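Side-chain contacts in arsenate Reductase (Corynebacterium glutamicum, PDB 3T38), which reduces arsenate to arsenite with electrons from thioredoxin and is built on a low molecular weight tyrosine phosphatase fold: residues T11-L14 and N15-N19; P125-L128 and E129-E133. One frame throughout, in Å; residues are numbered along the deposited sequence.

Overall arrangement
Both interactions are local, each formed between successive turns of its own helix, and they sit in different parts of the chain. Interaction 1 comes first, on helix 10-24 near the N-terminus, where it packs against helix 31-49; interaction 2 follows on helix 125-133, in the low molecular weight phosphatase part of the molecule, where its side chains pack on helices 94-106 and 190-211. Their centres are 34 Å apart, and about 23 Å separates their nearest atoms, so neither touches the other. Interaction 1 thus belongs to the helical N-terminal region, which also borders the second subunit, and interaction 2 to the helical layer that accompanies the parallel four-stranded sheet of the phosphatase fold.

Interaction 1: T11-L14 and N15-N19; sequences TNIL and NRIAN
I13 and I17, one helical turn apart, make the apolar contact of this stretch: I13 CG2 lies 3.9 Å from I17 CD1. With CG1 of I13 beside the backbone N (chi1 -59°), CG2 takes the position opposite that nitrogen and points up the helix towards the next turn. The same methyl lies 3.9 Å from R16 NH2, while I13 O sits over one face of the guanidinium.

Among the polar side chains, N15 turns its carboxamide back over the preceding turn. Its ND2 comes to 3.2 Å from T11 O, but the angle is too poor for a hydrogen bond; it lies 3.8 Å from N12 OD1, the two amide planes being 42° apart. R16 is bent at chi3 (46°), and its NH1 forms a salt bridge with E20, one turn further on.

The backbone bonds are those of an alpha helix. N15 N donates to T11 O, R16 N to N12 O, and I17 N to I13 O at 3.1 Å. R16 N also makes a weak bond to I13 O.

L14, N15 and A18 turn to helix 31-49, where L14 packs on F39 and Y42, N15 on F39 and A18 on N35. Beside this face, T11 and N15 pack on Y169 and R152 of the second subunit, placing the turn at the dimer contact.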
loop_
_atom_site.group_PDB
_atom_site.type_symbol
_atom_site.label_atom_id
_atom_site.label_comp_id
_atom_site.label_asym_id
_atom_site.label_seq_id
_atom_site.Cartn_x
_atom_site.Cartn_y
_atom_site.Cartn_z
ATOM N N THR A 11 -5.344 -4.574 17.019
ATOM C CA THR A 11 -5.484 -3.111 17.219
ATOM C C THR A 11 -4.768 -2.598 18.463
ATOM O O THR A 11 -4.134 -1.553 18.451
ATOM C CB THR A 11 -7.031 -2.711 17.295
ATOM O OG1 THR A 11 -7.596 -2.714 15.974
ATOM C CG2 THR A 11 -7.291 -1.299 17.999
ATOM N N ASN A 12 -4.927 -3.319 19.566
ATOM C CA ASN A 12 -4.310 -2.922 20.796
ATOM C C ASN A 12 -2.807 -3.150 20.782
ATOM O O ASN A 12 -2.042 -2.313 21.262
ATOM C CB ASN A 12 -5.001 -3.616 21.990
ATOM C CG ASN A 12 -6.417 -3.089 22.220
ATOM O OD1 ASN A 12 -6.734 -1.931 21.902
ATOM N ND2 ASN A 12 -7.287 -3.949 22.759
ATOM N N ILE A 13 -2.380 -4.260 20.204
ATOM C CA ILE A 13 -0.955 -4.530 20.052
ATOM C C ILE A 13 -0.307 -3.444 19.217
ATOM O O ILE A 13 0.685 -2.879 19.654
ATOM C CB ILE A 13 -0.695 -5.898 19.443
ATOM C CG1 ILE A 13 -1.316 -6.971 20.348
ATOM C CG2 ILE A 13 0.798 -6.108 19.186
ATOM C CD1 ILE A 13 -2.913 -6.828 20.426
ATOM N N LEU A 14 -0.890 -3.176 18.037
ATOM C CA LEU A 14 -0.471 -2.101 17.115
ATOM C C LEU A 14 -0.410 -0.742 17.852
ATOM O O LEU A 14 0.518 0.045 17.661
ATOM C CB LEU A 14 -1.363 -2.062 15.833
ATOM C CG LEU A 14 -1.401 -3.326 14.923
ATOM C CD1 LEU A 14 -2.465 -3.257 13.788
ATOM C CD2 LEU A 14 -0.013 -3.649 14.277
ATOM N N ASN A 15 -1.387 -0.458 18.702
ATOM C CA ASN A 15 -1.320 0.769 19.487
ATOM C C ASN A 15 -0.047 0.823 20.343
ATOM O O ASN A 15 0.585 1.884 20.426
ATOM C CB ASN A 15 -2.535 0.930 20.414
ATOM C CG ASN A 15 -3.779 1.318 19.695
ATOM O OD1 ASN A 15 -3.736 1.992 18.654
ATOM N ND2 ASN A 15 -4.916 0.919 20.246
ATOM N N ARG A 16 0.325 -0.316 20.948
ATOM C CA ARG A 16 1.515 -0.379 21.809
ATOM C C ARG A 16 2.821 -0.107 21.054
ATOM O O ARG A 16 3.632 0.696 21.498
ATOM C CB ARG A 16 1.585 -1.657 22.643
ATOM C CG ARG A 16 2.779 -1.688 23.611
ATOM C CD ARG A 16 3.107 -3.110 24.149
ATOM N NE ARG A 16 3.114 -4.101 23.068
ATOM C CZ ARG A 16 4.099 -4.229 22.186
ATOM N NH1 ARG A 16 5.177 -3.451 22.278
ATOM N NH2 ARG A 16 4.031 -5.151 21.224
ATOM N N ILE A 17 2.958 -0.736 19.890
ATOM C CA ILE A 17 4.043 -0.510 18.925
ATOM C C ILE A 17 4.144 0.943 18.405
ATOM O O ILE A 17 5.245 1.506 18.318
ATOM C CB ILE A 17 3.928 -1.535 17.728
ATOM C CG1 ILE A 17 4.081 -2.983 18.218
ATOM C CG2 ILE A 17 4.991 -1.277 16.658
ATOM C CD1 ILE A 17 3.444 -3.980 17.266
ATOM N N ALA A 18 3.025 1.573 18.078
ATOM C CA ALA A 18 3.055 2.984 17.692
ATOM C C ALA A 18 3.552 3.907 18.830
ATOM O O ALA A 18 4.314 4.829 18.576
ATOM C CB ALA A 18 1.694 3.425 17.230
ATOM N N ASN A 19 3.136 3.640 20.061
ATOM C CA ASN A 19 3.543 4.461 21.216
ATOM C C ASN A 19 5.053 4.392 21.315
ATOM O O ASN A 19 5.738 5.407 21.198
ATOM C CB ASN A 19 2.837 4.020 22.529
ATOM C CG ASN A 19 3.350 4.789 23.788
ATOM O OD1 ASN A 19 4.356 5.512 23.729
ATOM N ND2 ASN A 19 2.651 4.620 24.935
#

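Interaction 2: P125-L128 and E129-E133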
loop_
_atom_site.group_PDB
_atom_site.type_symbol
_atom_site.label_atom_id
_atom_site.label_comp_id
_atom_site.label_asym_id
_atom_site.label_seq_id
_atom_site.Cartn_x
_atom_site.Cartn_y
_atom_site.Cartn_z
ATOM N N PRO A 125 8.535 -21.134 -1.819
ATOM C CA PRO A 125 9.194 -22.174 -1.031
ATOM C C PRO A 125 10.484 -22.716 -1.637
ATOM O O PRO A 125 11.431 -22.988 -0.902
ATOM C CB PRO A 125 8.145 -23.301 -1.008
ATOM C CG PRO A 125 6.889 -22.684 -1.183
ATOM C CD PRO A 125 7.090 -21.381 -1.949
ATOM N N LEU A 126 10.521 -22.880 -2.959
ATOM C CA LEU A 126 11.755 -23.288 -3.656
ATOM C C LEU A 126 12.882 -22.243 -3.569
ATOM O O LEU A 126 14.072 -22.591 -3.488
ATOM C CB LEU A 126 11.485 -23.649 -5.116
ATOM C CG LEU A 126 11.346 -25.108 -5.534
ATOM C CD1 LEU A 126 12.724 -25.836 -5.636
ATOM C CD2 LEU A 126 10.346 -25.909 -4.628
ATOM N N VAL A 127 12.544 -20.973 -3.635
ATOM C CA VAL A 127 13.534 -19.926 -3.327
ATOM C C VAL A 127 14.160 -20.158 -1.944
ATOM O O VAL A 127 15.372 -20.254 -1.802
ATOM C CB VAL A 127 12.901 -18.507 -3.412
ATOM C CG1 VAL A 127 13.905 -17.441 -2.963
ATOM C CG2 VAL A 127 12.421 -18.255 -4.814
ATOM N N LEU A 128 13.324 -20.289 -0.941
ATOM C CA LEU A 128 13.777 -20.565 0.400
ATOM C C LEU A 128 14.692 -21.789 0.430
ATOM O O LEU A 128 15.809 -21.706 0.954
ATOM C CB LEU A 128 12.573 -20.815 1.326
ATOM C CG LEU A 128 11.985 -19.773 2.304
ATOM C CD1 LEU A 128 12.160 -18.331 1.880
ATOM C CD2 LEU A 128 10.498 -20.059 2.656
ATOM N N GLU A 129 14.220 -22.915 -0.116
ATOM C CA GLU A 129 14.998 -24.144 -0.118
ATOM C C GLU A 129 16.360 -24.033 -0.861
ATOM O O GLU A 129 17.380 -24.451 -0.295
ATOM C CB GLU A 129 14.167 -25.367 -0.585
ATOM C CG GLU A 129 15.021 -26.684 -0.756
ATOM C CD GLU A 129 14.204 -27.931 -1.158
ATOM O OE1 GLU A 129 12.984 -27.816 -1.417
ATOM O OE2 GLU A 129 14.781 -29.050 -1.183
ATOM N N ILE A 130 16.378 -23.475 -2.083
ATOM C CA ILE A 130 17.620 -23.384 -2.876
ATOM C C ILE A 130 18.648 -22.449 -2.227
ATOM O O ILE A 130 19.841 -22.779 -2.167
ATOM C CB ILE A 130 17.423 -22.890 -4.360
ATOM C CG1 ILE A 130 16.348 -23.653 -5.151
ATOM C CG2 ILE A 130 18.760 -22.912 -5.139
ATOM C CD1 ILE A 130 16.586 -25.058 -5.307
ATOM N N LEU A 131 18.201 -21.273 -1.790
ATOM C CA LEU A 131 19.098 -20.317 -1.124
ATOM C C LEU A 131 19.641 -20.971 0.125
ATOM O O LEU A 131 20.837 -20.970 0.358
ATOM C CB LEU A 131 18.378 -19.013 -0.784
ATOM C CG LEU A 131 18.039 -18.137 -1.993
ATOM C CD1 LEU A 131 17.393 -16.874 -1.526
ATOM C CD2 LEU A 131 19.312 -17.853 -2.883
ATOM N N SER A 132 18.741 -21.558 0.907
ATOM C CA SER A 132 19.152 -22.382 2.058
ATOM C C SER A 132 20.222 -23.452 1.763
ATOM O O SER A 132 21.178 -23.564 2.525
ATOM C CB SER A 132 17.939 -23.028 2.703
ATOM O OG SER A 132 18.375 -23.825 3.766
ATOM N N GLU A 133 20.077 -24.189 0.657
ATOM C CA GLU A 133 20.983 -25.306 0.286
ATOM C C GLU A 133 22.393 -24.876 -0.011
ATOM O O GLU A 133 23.276 -25.715 -0.099
ATOM C CB GLU A 133 20.538 -25.983 -0.999
ATOM C CG GLU A 133 19.224 -26.688 -0.960
ATOM C CD GLU A 133 19.027 -27.542 -2.208
ATOM O OE1 GLU A 133 17.906 -27.514 -2.780
ATOM O OE2 GLU A 133 20.004 -28.233 -2.608
#
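Helix 125-133, a short helix of the low molecular weight phosphatase fold, carries two apolar pairs at i and i+4, L126 with I130 and V127 with L131, on adjoining strips of its surface. V127 and L131 run side by side and point the same way, with V127 CG1 3.8 Å from L131 CD1. The valine holds CG1 anti to its backbone N (chi1 175°), extending that methyl along the helix towards the leucine. CB and CG of L131 lie against V127 O (CG at 3.4 Å), while its CD1 reaches the valine methyl.

L126 and I130 meet at an oblique angle instead, through their CD1 methyls at 4.0 Å. I130 CG1 takes the position beside its backbone N (chi1 -51°), from which it leans back to within 3.0 Å of L126 O, and CD1 continues towards the leucine.

Four backbone bonds join the turns. E129 N donates to P125 O at 2.9 Å and I130 N to L126 O at 2.8 Å; L131 N bonds to V127 O at 3.0 Å, and S132 N completes the series at L128 O. At the start of the helix L126 N is hydrogen-bonded to H124 ND1.

V127 and L131 are buried against I97 and A100 of helix 94-106, and V127 and I130 also meet I190 and I194 of helix 190-211. Contacts at i and i+4 are those of any alpha helix; it is the burial of V127 and L131, against the exposure of P125, L126, E129 and S132, that marks an amphipathic helix, here in the layered alpha/beta architecture of this phosphatase fold.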